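Local coordinates for protein beta-catenin homolog sys-1 (Caenorhabditis elegans, PDB 3C2G) that acts as a beta-catenin-type transcription coregulator in the Wnt asymmetry pathway, binding the TCF factor pop-1 directly through an armadillo domain, at residues 215-226 / 275-283; 472-483 / 531-541. One frame throughout, in Å; residues are numbered along the deposited sequence.

Contact 1 (215-226 / 275-283); sequences HDQPPPPTGLII and DAIDGFVRS
Arg282, on the last turn of helix 274-282, reaches the proline-rich loop 215-223 that leads into helix 224-239, in the armadillo domain of this all-helical, beta-catenin-like protein. Its NH2 lies 2.7 Å from Gln217 O, which sits at the guanidinium edge close to the plane; on the acceptor side the donor stands 45° above the carbonyl plane. The same NH2 makes a weak second bond to His215 O (3.4 Å), so one nitrogen ties two carbonyls of the loop. A bend at chi3 (-41°) folds the arginine back over its own helix, with Gly279 CA under one guanidinium face. Next to this polar grip Pro219 drops its ring onto the helix: CG is 3.5 Å from Gly279 O and CG and CD lie equally close to Ser283 OG. The pyrrolidine ring takes the place where a side chain at Gly279 would point, and a CB there would come tightly against Pro219 CG. In the first turn of helix 224-239 Ile225 adds the apolar part: Ile225 CG2 meets the edge of the Phe280 ring at its CD1 (4.0 Å), while Ile225 CD1 rests over the backbone of Ala276 and Gly279. Ile226 CD1 flanks Ser283 CB. At the other end His215 ND1 packs against Asp275 CB (3.8 Å), ring and carboxylate planes 71° apart. Beyond this shell, Trp210 of helix 202-210 stacks on the His215 ring and also touches Pro219 and Arg282, backing the loop, whereas helix 298-311 covers Phe280 through Leu307 and Val311. A type I turn from Pro220 to Gly223 brings the chain round to Gly223, the N-cap residue of helix 224-239. Ser283, the first residue past helix 274-282, turns its OG back to donate to Gly279 O at 2.6 Å.

Contact 2 (472-483 / 531-541); sequences LRTPFVPKDGVL and VLMEQCGAEKE
With CG of both Leu472 (chi1 -60°) and Leu483 (chi1 -72°) beside the backbone N, the two leucines send their methyls to Leu532 on helix 515-535, joining the loop after helix 457-472 to a later helix of the armadillo domain. Leu532 CD2 is the common meeting point, 3.6 Å from Leu472 CD1 and 3.7 Å from Leu483 CD2. Val531 extends the apolar patch, its CG1 against Leu472 CB and its CG2 against Arg473 CD. Past the helix end, Leu483 CD1 touches CB of Ala538 (3.5 Å), the N-cap residue of helix 539-544; the Leu483 side chain passes the extended Glu541 in the opposite direction, with Glu541 OE2 3.6 Å from Leu483 CD1. Leu494 and Ile495 of helix 494-507 touch both Leu483 and Leu532 and continue the core. Lys479 lies alongside Gln535, pointing the same way, CD 4.0 Å from Gln535 CG. Replacing Lys479 by an alanine would probably leave the carbonyls of Thr474 and Val477 without their shared ammonium and open a gap beside Gln535. That ammonium binds the loop to itself: Lys479 NZ meets Val477 O at 2.8 Å in the carbonyl plane, on a lone pair, and reaches Thr474 O at 2.7 Å from the face opposite Val477 N.

How the contacts relate
Both contacts set a loop beside a helix end within one armadillo domain, yet they share no helix: their centres are about 49 Å apart, their nearest atoms about 28 Å, and contact 1 closes along the chain before contact 2 opens. Both are partly buried, but contact 1, though nearer the centre of the chain, has more exposed residues than contact 2. There the loop is joined by an arginine that crosses to backbone carbonyls, and a single proline ring, that of Pro219, fits against the helix beside a small apolar patch. Across 472-483 / 531-541 no hydrogen bond forms; aliphatic side chains carry the interface, and the charged lysine spends its bonds inside its own loop.

Contact 1 (215-226 / 275-283)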
loop_
_atom_site.group_PDB
_atom_site.type_symbol
_atom_site.label_atom_id
_atom_site.label_comp_id
_atom_site.label_asym_id
_atom_site.label_seq_id
_atom_site.Cartn_x
_atom_site.Cartn_y
_atom_site.Cartn_z
ATOM N N HIS A 215 -11.078 5.647 -19.999
ATOM C CA HIS A 215 -10.907 5.546 -18.546
ATOM C C HIS A 215 -12.082 6.098 -17.731
ATOM O O HIS A 215 -12.116 5.929 -16.511
ATOM C CB HIS A 215 -9.606 6.228 -18.107
ATOM C CG HIS A 215 -8.362 5.525 -18.561
ATOM N ND1 HIS A 215 -7.131 5.746 -17.980
ATOM C CD2 HIS A 215 -8.159 4.600 -19.530
ATOM C CE1 HIS A 215 -6.224 4.999 -18.578
ATOM N NE2 HIS A 215 -6.820 4.296 -19.524
ATOM N N ASP A 216 -13.036 6.743 -18.396
ATOM C CA ASP A 216 -14.239 7.248 -17.725
ATOM C C ASP A 216 -15.438 6.310 -17.896
ATOM O O ASP A 216 -16.445 6.448 -17.199
ATOM C CB ASP A 216 -14.587 8.666 -18.208
ATOM C CG ASP A 216 -14.851 8.728 -19.715
ATOM O OD1 ASP A 216 -13.968 9.229 -20.443
ATOM O OD2 ASP A 216 -15.926 8.266 -20.169
ATOM N N GLN A 217 -15.331 5.370 -18.834
ATOM C CA GLN A 217 -16.350 4.337 -19.026
ATOM C C GLN A 217 -16.281 3.296 -17.896
ATOM O O GLN A 217 -15.285 3.234 -17.171
ATOM C CB GLN A 217 -16.153 3.622 -20.368
ATOM C CG GLN A 217 -16.172 4.513 -21.594
ATOM C CD GLN A 217 -17.557 4.742 -22.158
ATOM O OE1 GLN A 217 -18.367 5.465 -21.580
ATOM N NE2 GLN A 217 -17.828 4.141 -23.311
ATOM N N PRO A 218 -17.341 2.475 -17.746
ATOM C CA PRO A 218 -17.264 1.328 -16.842
ATOM C C PRO A 218 -16.174 0.372 -17.324
ATOM O O PRO A 218 -16.168 0.012 -18.504
ATOM C CB PRO A 218 -18.642 0.665 -16.994
ATOM C CG PRO A 218 -19.532 1.739 -17.518
ATOM C CD PRO A 218 -18.662 2.575 -18.394
ATOM N N PRO A 219 -15.236 -0.019 -16.434
ATOM C CA PRO A 219 -14.198 -0.950 -16.863
ATOM C C PRO A 219 -14.808 -2.134 -17.606
ATOM O O PRO A 219 -15.828 -2.674 -17.171
ATOM C CB PRO A 219 -13.565 -1.392 -15.548
ATOM C CG PRO A 219 -13.748 -0.229 -14.661
ATOM C CD PRO A 219 -15.074 0.364 -15.021
ATOM N N PRO A 220 -14.202 -2.520 -18.738
ATOM C CA PRO A 220 -14.797 -3.523 -19.606
ATOM C C PRO A 220 -14.826 -4.899 -18.940
ATOM O O PRO A 220 -13.893 -5.246 -18.199
ATOM C CB PRO A 220 -13.862 -3.532 -20.820
ATOM C CG PRO A 220 -12.564 -3.063 -20.294
ATOM C CD PRO A 220 -12.901 -2.053 -19.248
ATOM N N PRO A 221 -15.906 -5.667 -19.183
ATOM C CA PRO A 221 -16.056 -7.042 -18.690
ATOM C C PRO A 221 -14.977 -7.980 -19.214
ATOM O O PRO A 221 -14.787 -9.056 -18.654
ATOM C CB PRO A 221 -17.423 -7.470 -19.228
ATOM C CG PRO A 221 -17.743 -6.493 -20.327
ATOM C CD PRO A 221 -17.094 -5.217 -19.932
ATOM N N THR A 222 -14.276 -7.567 -20.271
ATOM C CA THR A 222 -13.156 -8.344 -20.812
ATOM C C THR A 222 -11.870 -8.111 -20.018
ATOM O O THR A 222 -10.895 -8.851 -20.161
ATOM C CB THR A 222 -12.883 -8.018 -22.308
ATOM O OG1 THR A 222 -12.734 -6.600 -22.476
ATOM C CG2 THR A 222 -14.018 -8.523 -23.197
ATOM N N GLY A 223 -11.871 -7.075 -19.189
ATOM C CA GLY A 223 -10.690 -6.714 -18.424
ATOM C C GLY A 223 -10.659 -7.302 -17.031
ATOM O O GLY A 223 -11.627 -7.918 -16.566
ATOM N N LEU A 224 -9.544 -7.073 -16.351
ATOM C CA LEU A 224 -9.263 -7.761 -15.103
ATOM C C LEU A 224 -10.013 -7.263 -13.877
ATOM O O LEU A 224 -10.144 -7.996 -12.904
ATOM C CB LEU A 224 -7.761 -7.789 -14.821
ATOM C CG LEU A 224 -6.975 -8.809 -15.637
ATOM C CD1 LEU A 224 -5.682 -9.080 -14.938
ATOM C CD2 LEU A 224 -7.755 -10.096 -15.819
ATOM N N ILE A 225 -10.497 -6.031 -13.897
ATOM C CA ILE A 225 -11.202 -5.547 -12.741
ATOM C C ILE A 225 -12.489 -6.351 -12.562
ATOM O O ILE A 225 -12.758 -6.865 -11.474
ATOM C CB ILE A 225 -11.438 -4.018 -12.790
ATOM C CG1 ILE A 225 -10.101 -3.289 -12.647
ATOM C CG2 ILE A 225 -12.384 -3.589 -11.693
ATOM C CD1 ILE A 225 -10.213 -1.780 -12.547
ATOM N N ILE A 226 -13.265 -6.495 -13.627
ATOM C CA ILE A 226 -14.519 -7.248 -13.539
ATOM C C ILE A 226 -14.247 -8.733 -13.250
ATOM O O ILE A 226 -14.953 -9.376 -12.453
ATOM C CB ILE A 226 -15.368 -7.056 -14.826
ATOM C CG1 ILE A 226 -15.726 -5.572 -15.018
ATOM C CG2 ILE A 226 -16.627 -7.930 -14.824
ATOM C CD1 ILE A 226 -16.640 -4.977 -13.931
ATOM N N ASP A 275 -7.246 6.789 -11.910
ATOM C CA ASP A 275 -8.250 6.328 -12.855
ATOM C C ASP A 275 -8.578 4.861 -12.582
ATOM O O ASP A 275 -9.748 4.453 -12.657
ATOM C CB ASP A 275 -7.786 6.520 -14.306
ATOM C CG ASP A 275 -7.885 7.980 -14.779
ATOM O OD1 ASP A 275 -8.990 8.572 -14.697
ATOM O OD2 ASP A 275 -6.854 8.533 -15.239
ATOM N N ALA A 276 -7.548 4.085 -12.236
ATOM C CA ALA A 276 -7.706 2.670 -11.965
ATOM C C ALA A 276 -8.520 2.426 -10.698
ATOM O O ALA A 276 -9.476 1.647 -10.725
ATOM C CB ALA A 276 -6.350 1.991 -11.873
ATOM N N ILE A 277 -8.158 3.097 -9.601
ATOM C CA ILE A 277 -8.884 2.927 -8.334
ATOM C C ILE A 277 -10.323 3.434 -8.428
ATOM O O ILE A 277 -11.219 2.848 -7.822
ATOM C CB ILE A 277 -8.137 3.511 -7.079
ATOM C CG1 ILE A 277 -8.291 5.031 -6.993
ATOM C CG2 ILE A 277 -6.655 3.067 -7.063
ATOM C CD1 ILE A 277 -7.664 5.655 -5.774
ATOM N N ASP A 278 -10.553 4.492 -9.211
ATOM C CA ASP A 278 -11.929 4.964 -9.465
ATOM C C ASP A 278 -12.721 3.958 -10.301
ATOM O O ASP A 278 -13.909 3.736 -10.045
ATOM C CB ASP A 278 -11.964 6.377 -10.070
ATOM C CG ASP A 278 -11.854 7.479 -9.001
ATOM O OD1 ASP A 278 -12.764 7.597 -8.150
ATOM O OD2 ASP A 278 -10.854 8.232 -9.004
ATOM N N GLY A 279 -12.063 3.318 -11.267
ATOM C CA GLY A 279 -12.701 2.240 -12.038
ATOM C C GLY A 279 -13.127 1.081 -11.152
ATOM O O GLY A 279 -14.217 0.537 -11.294
ATOM N N PHE A 280 -12.257 0.723 -10.219
ATOM C CA PHE A 280 -12.496 -0.358 -9.287
ATOM C C PHE A 280 -13.683 -0.033 -8.367
ATOM O O PHE A 280 -14.576 -0.873 -8.128
ATOM C CB PHE A 280 -11.206 -0.599 -8.492
ATOM C CG PHE A 280 -11.301 -1.706 -7.481
ATOM C CD1 PHE A 280 -11.440 -3.029 -7.884
ATOM C CD2 PHE A 280 -11.229 -1.422 -6.120
ATOM C CE1 PHE A 280 -11.513 -4.048 -6.948
ATOM C CE2 PHE A 280 -11.295 -2.439 -5.171
ATOM C CZ PHE A 280 -11.440 -3.755 -5.588
ATOM N N VAL A 281 -13.717 1.200 -7.876
ATOM C CA VAL A 281 -14.807 1.621 -7.019
ATOM C C VAL A 281 -16.141 1.689 -7.765
ATOM O O VAL A 281 -17.161 1.327 -7.206
ATOM C CB VAL A 281 -14.484 2.930 -6.295
ATOM C CG1 VAL A 281 -15.703 3.442 -5.496
ATOM C CG2 VAL A 281 -13.256 2.739 -5.383
ATOM N N ARG A 282 -16.144 2.118 -9.022
ATOM C CA ARG A 282 -17.383 2.130 -9.809
ATOM C C ARG A 282 -17.855 0.714 -10.166
ATOM O O ARG A 282 -19.020 0.501 -10.492
ATOM C CB ARG A 282 -17.247 3.016 -11.071
ATOM C CG ARG A 282 -16.777 4.478 -10.796
ATOM C CD ARG A 282 -16.710 5.421 -12.032
ATOM N NE ARG A 282 -16.167 4.810 -13.256
ATOM C CZ ARG A 282 -14.909 4.925 -13.706
ATOM N NH1 ARG A 282 -13.988 5.627 -13.046
ATOM N NH2 ARG A 282 -14.564 4.324 -14.842
ATOM N N SER A 283 -16.961 -0.267 -10.095
ATOM C CA SER A 283 -17.334 -1.663 -10.360
ATOM C C SER A 283 -17.679 -2.408 -9.064
ATOM O O SER A 283 -17.773 -3.630 -9.050
ATOM C CB SER A 283 -16.210 -2.373 -11.091
ATOM O OG SER A 283 -15.656 -1.519 -12.081
#

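Contact 2 (472-483 / 531-541)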
loop_
_atom_site.group_PDB
_atom_site.type_symbol
_atom_site.label_atom_id
_atom_site.label_comp_id
_atom_site.label_asym_id
_atom_site.label_seq_id
_atom_site.Cartn_x
_atom_site.Cartn_y
_atom_site.Cartn_z
ATOM N N LEU A 472 -9.847 23.519 19.993
ATOM C CA LEU A 472 -9.966 24.752 20.762
ATOM C C LEU A 472 -10.766 25.814 20.022
ATOM O O LEU A 472 -11.194 26.775 20.629
ATOM C CB LEU A 472 -8.596 25.303 21.173
ATOM C CG LEU A 472 -7.682 24.440 22.048
ATOM C CD1 LEU A 472 -6.363 25.135 22.197
ATOM C CD2 LEU A 472 -8.255 24.118 23.424
ATOM N N ARG A 473 -10.986 25.633 18.727
ATOM C CA ARG A 473 -11.797 26.571 17.956
ATOM C C ARG A 473 -13.229 26.082 17.818
ATOM O O ARG A 473 -14.052 26.715 17.162
ATOM C CB ARG A 473 -11.190 26.796 16.581
ATOM C CG ARG A 473 -10.033 27.763 16.582
ATOM C CD ARG A 473 -9.265 27.695 15.282
ATOM N NE ARG A 473 -10.021 28.266 14.173
ATOM C CZ ARG A 473 -9.770 28.027 12.886
ATOM N NH1 ARG A 473 -8.772 27.214 12.534
ATOM N NH2 ARG A 473 -10.526 28.605 11.949
ATOM N N THR A 474 -13.517 24.944 18.440
ATOM C CA THR A 474 -14.842 24.341 18.407
ATOM C C THR A 474 -15.648 24.880 19.589
ATOM O O THR A 474 -15.286 24.648 20.739
ATOM C CB THR A 474 -14.727 22.805 18.475
ATOM O OG1 THR A 474 -14.061 22.337 17.302
ATOM C CG2 THR A 474 -16.068 22.166 18.551
ATOM N N PRO A 475 -16.743 25.598 19.302
ATOM C CA PRO A 475 -17.533 26.366 20.279
ATOM C C PRO A 475 -17.995 25.569 21.503
ATOM O O PRO A 475 -17.862 26.054 22.623
ATOM C CB PRO A 475 -18.749 26.825 19.461
ATOM C CG PRO A 475 -18.253 26.879 18.061
ATOM C CD PRO A 475 -17.306 25.705 17.944
ATOM N N PHE A 476 -18.520 24.364 21.300
ATOM C CA PHE A 476 -19.031 23.571 22.421
ATOM C C PHE A 476 -17.960 22.848 23.232
ATOM O O PHE A 476 -18.274 22.226 24.241
ATOM C CB PHE A 476 -20.062 22.555 21.945
ATOM C CG PHE A 476 -19.505 21.522 21.016
ATOM C CD1 PHE A 476 -18.880 20.383 21.516
ATOM C CD2 PHE A 476 -19.613 21.682 19.636
ATOM C CE1 PHE A 476 -18.366 19.425 20.644
ATOM C CE2 PHE A 476 -19.109 20.719 18.768
ATOM C CZ PHE A 476 -18.488 19.593 19.270
ATOM N N VAL A 477 -16.703 22.906 22.804
ATOM C CA VAL A 477 -15.665 22.226 23.560
ATOM C C VAL A 477 -15.243 23.072 24.766
ATOM O O VAL A 477 -14.779 24.196 24.590
ATOM C CB VAL A 477 -14.446 21.831 22.675
ATOM C CG1 VAL A 477 -13.283 21.376 23.530
ATOM C CG2 VAL A 477 -14.834 20.729 21.710
ATOM N N PRO A 478 -15.415 22.533 25.989
ATOM C CA PRO A 478 -14.965 23.233 27.197
ATOM C C PRO A 478 -13.447 23.374 27.212
ATOM O O PRO A 478 -12.732 22.391 27.006
ATOM C CB PRO A 478 -15.436 22.325 28.342
ATOM C CG PRO A 478 -15.655 21.003 27.730
ATOM C CD PRO A 478 -16.034 21.231 26.303
ATOM N N LYS A 479 -12.971 24.590 27.450
ATOM C CA LYS A 479 -11.563 24.915 27.316
ATOM C C LYS A 479 -10.867 25.184 28.641
ATOM O O LYS A 479 -9.636 25.325 28.693
ATOM C CB LYS A 479 -11.431 26.125 26.405
ATOM C CG LYS A 479 -11.529 25.756 24.947
ATOM C CD LYS A 479 -12.524 26.625 24.234
ATOM C CE LYS A 479 -12.993 25.931 22.976
ATOM N NZ LYS A 479 -14.424 26.212 22.752
ATOM N N ASP A 480 -11.651 25.240 29.714
ATOM C CA ASP A 480 -11.158 25.716 31.003
ATOM C C ASP A 480 -10.180 24.760 31.676
ATOM O O ASP A 480 -9.236 25.204 32.317
ATOM C CB ASP A 480 -12.333 26.070 31.936
ATOM C CG ASP A 480 -13.169 27.264 31.418
ATOM O OD1 ASP A 480 -12.672 28.048 30.566
ATOM O OD2 ASP A 480 -14.330 27.425 31.869
ATOM N N GLY A 481 -10.395 23.455 31.525
ATOM C CA GLY A 481 -9.504 22.457 32.128
ATOM C C GLY A 481 -8.196 22.160 31.401
ATOM O O GLY A 481 -7.313 21.508 31.954
ATOM N N VAL A 482 -8.057 22.648 30.170
ATOM C CA VAL A 482 -7.000 22.174 29.272
ATOM C C VAL A 482 -5.584 22.530 29.737
ATOM O O VAL A 482 -4.722 21.645 29.843
ATOM C CB VAL A 482 -7.250 22.618 27.812
ATOM C CG1 VAL A 482 -6.036 22.361 26.946
ATOM C CG2 VAL A 482 -8.457 21.890 27.246
ATOM N N LEU A 483 -5.352 23.804 30.041
ATOM C CA LEU A 483 -4.032 24.249 30.464
ATOM C C LEU A 483 -3.704 23.883 31.904
ATOM O O LEU A 483 -2.655 24.266 32.416
ATOM C CB LEU A 483 -3.865 25.754 30.243
ATOM C CG LEU A 483 -3.728 26.241 28.800
ATOM C CD1 LEU A 483 -3.499 27.724 28.779
ATOM C CD2 LEU A 483 -2.588 25.545 28.081
ATOM N N VAL A 531 -4.214 30.611 19.359
ATOM C CA VAL A 531 -5.494 30.044 19.727
ATOM C C VAL A 531 -5.577 29.867 21.237
ATOM O O VAL A 531 -6.564 30.257 21.830
ATOM C CB VAL A 531 -5.773 28.716 18.976
ATOM C CG1 VAL A 531 -6.959 28.021 19.555
ATOM C CG2 VAL A 531 -6.007 28.986 17.488
ATOM N N LEU A 532 -4.529 29.312 21.854
ATOM C CA LEU A 532 -4.497 29.122 23.308
ATOM C C LEU A 532 -4.628 30.447 24.037
ATOM O O LEU A 532 -5.351 30.543 25.031
ATOM C CB LEU A 532 -3.215 28.430 23.756
ATOM C CG LEU A 532 -3.110 26.921 23.532
ATOM C CD1 LEU A 532 -1.639 26.498 23.442
ATOM C CD2 LEU A 532 -3.849 26.131 24.614
HETATM N N MSE A 533 -3.931 31.467 23.538
HETATM C CA MSE A 533 -4.010 32.794 24.125
HETATM C C MSE A 533 -5.449 33.288 24.144
HETATM O O MSE A 533 -5.952 33.682 25.196
HETATM C CB MSE A 533 -3.099 33.774 23.392
HETATM C CG MSE A 533 -1.682 33.737 23.885
HETATM SE SE MSE A 533 -0.448 34.664 22.695
HETATM C CE MSE A 533 1.109 34.867 23.885
ATOM N N GLU A 534 -6.114 33.210 22.993
ATOM C CA GLU A 534 -7.455 33.749 22.824
ATOM C C GLU A 534 -8.564 32.919 23.489
ATOM O O GLU A 534 -9.387 33.449 24.240
ATOM C CB GLU A 534 -7.755 33.928 21.335
ATOM C CG GLU A 534 -9.193 34.313 21.033
ATOM C CD GLU A 534 -9.319 35.216 19.828
ATOM O OE1 GLU A 534 -8.445 35.158 18.940
ATOM O OE2 GLU A 534 -10.300 35.989 19.774
ATOM N N GLN A 535 -8.567 31.619 23.207
ATOM C CA GLN A 535 -9.690 30.744 23.517
ATOM C C GLN A 535 -9.712 30.243 24.949
ATOM O O GLN A 535 -10.773 29.911 25.474
ATOM C CB GLN A 535 -9.687 29.562 22.560
ATOM C CG GLN A 535 -10.997 29.381 21.842
ATOM C CD GLN A 535 -11.234 30.426 20.777
ATOM O OE1 GLN A 535 -12.361 30.867 20.577
ATOM N NE2 GLN A 535 -10.171 30.833 20.090
ATOM N N CYS A 536 -8.540 30.174 25.571
ATOM C CA CYS A 536 -8.423 29.786 26.975
ATOM C C CYS A 536 -8.190 30.991 27.884
ATOM O O CYS A 536 -7.924 30.830 29.067
ATOM C CB CYS A 536 -7.286 28.781 27.159
ATOM S SG CYS A 536 -7.352 27.337 26.069
ATOM N N GLY A 537 -8.300 32.194 27.324
ATOM C CA GLY A 537 -8.044 33.441 28.042
ATOM C C GLY A 537 -6.750 33.403 28.828
ATOM O O GLY A 537 -6.724 33.751 30.005
ATOM N N ALA A 538 -5.673 32.974 28.173
ATOM C CA ALA A 538 -4.411 32.689 28.854
ATOM C C ALA A 538 -3.223 33.412 28.233
ATOM O O ALA A 538 -2.104 32.894 28.224
ATOM C CB ALA A 538 -4.168 31.188 28.886
ATOM N N GLU A 539 -3.466 34.611 27.723
ATOM C CA GLU A 539 -2.410 35.399 27.110
ATOM C C GLU A 539 -1.155 35.502 27.988
ATOM O O GLU A 539 -0.052 35.233 27.516
ATOM C CB GLU A 539 -2.933 36.775 26.716
ATOM C CG GLU A 539 -2.280 37.327 25.480
ATOM C CD GLU A 539 -2.996 38.542 24.940
ATOM O OE1 GLU A 539 -4.042 38.380 24.279
ATOM O OE2 GLU A 539 -2.502 39.666 25.163
ATOM N N LYS A 540 -1.324 35.856 29.264
ATOM C CA LYS A 540 -0.208 35.898 30.224
ATOM C C LYS A 540 0.525 34.574 30.312
ATOM O O LYS A 540 1.732 34.517 30.130
ATOM C CB LYS A 540 -0.704 36.261 31.629
ATOM C CG LYS A 540 -0.739 37.732 31.941
ATOM C CD LYS A 540 0.531 38.200 32.642
ATOM C CE LYS A 540 0.480 39.709 32.927
ATOM N NZ LYS A 540 1.705 40.187 33.638
ATOM N N GLU A 541 -0.231 33.524 30.613
ATOM C CA GLU A 541 0.295 32.192 30.866
ATOM C C GLU A 541 1.097 31.658 29.674
ATOM O O GLU A 541 2.197 31.137 29.854
ATOM C CB GLU A 541 -0.863 31.236 31.238
ATOM C CG GLU A 541 -0.452 29.933 31.955
ATOM C CD GLU A 541 -1.628 28.975 32.269
ATOM O OE1 GLU A 541 -1.380 27.916 32.899
ATOM O OE2 GLU A 541 -2.796 29.267 31.899
#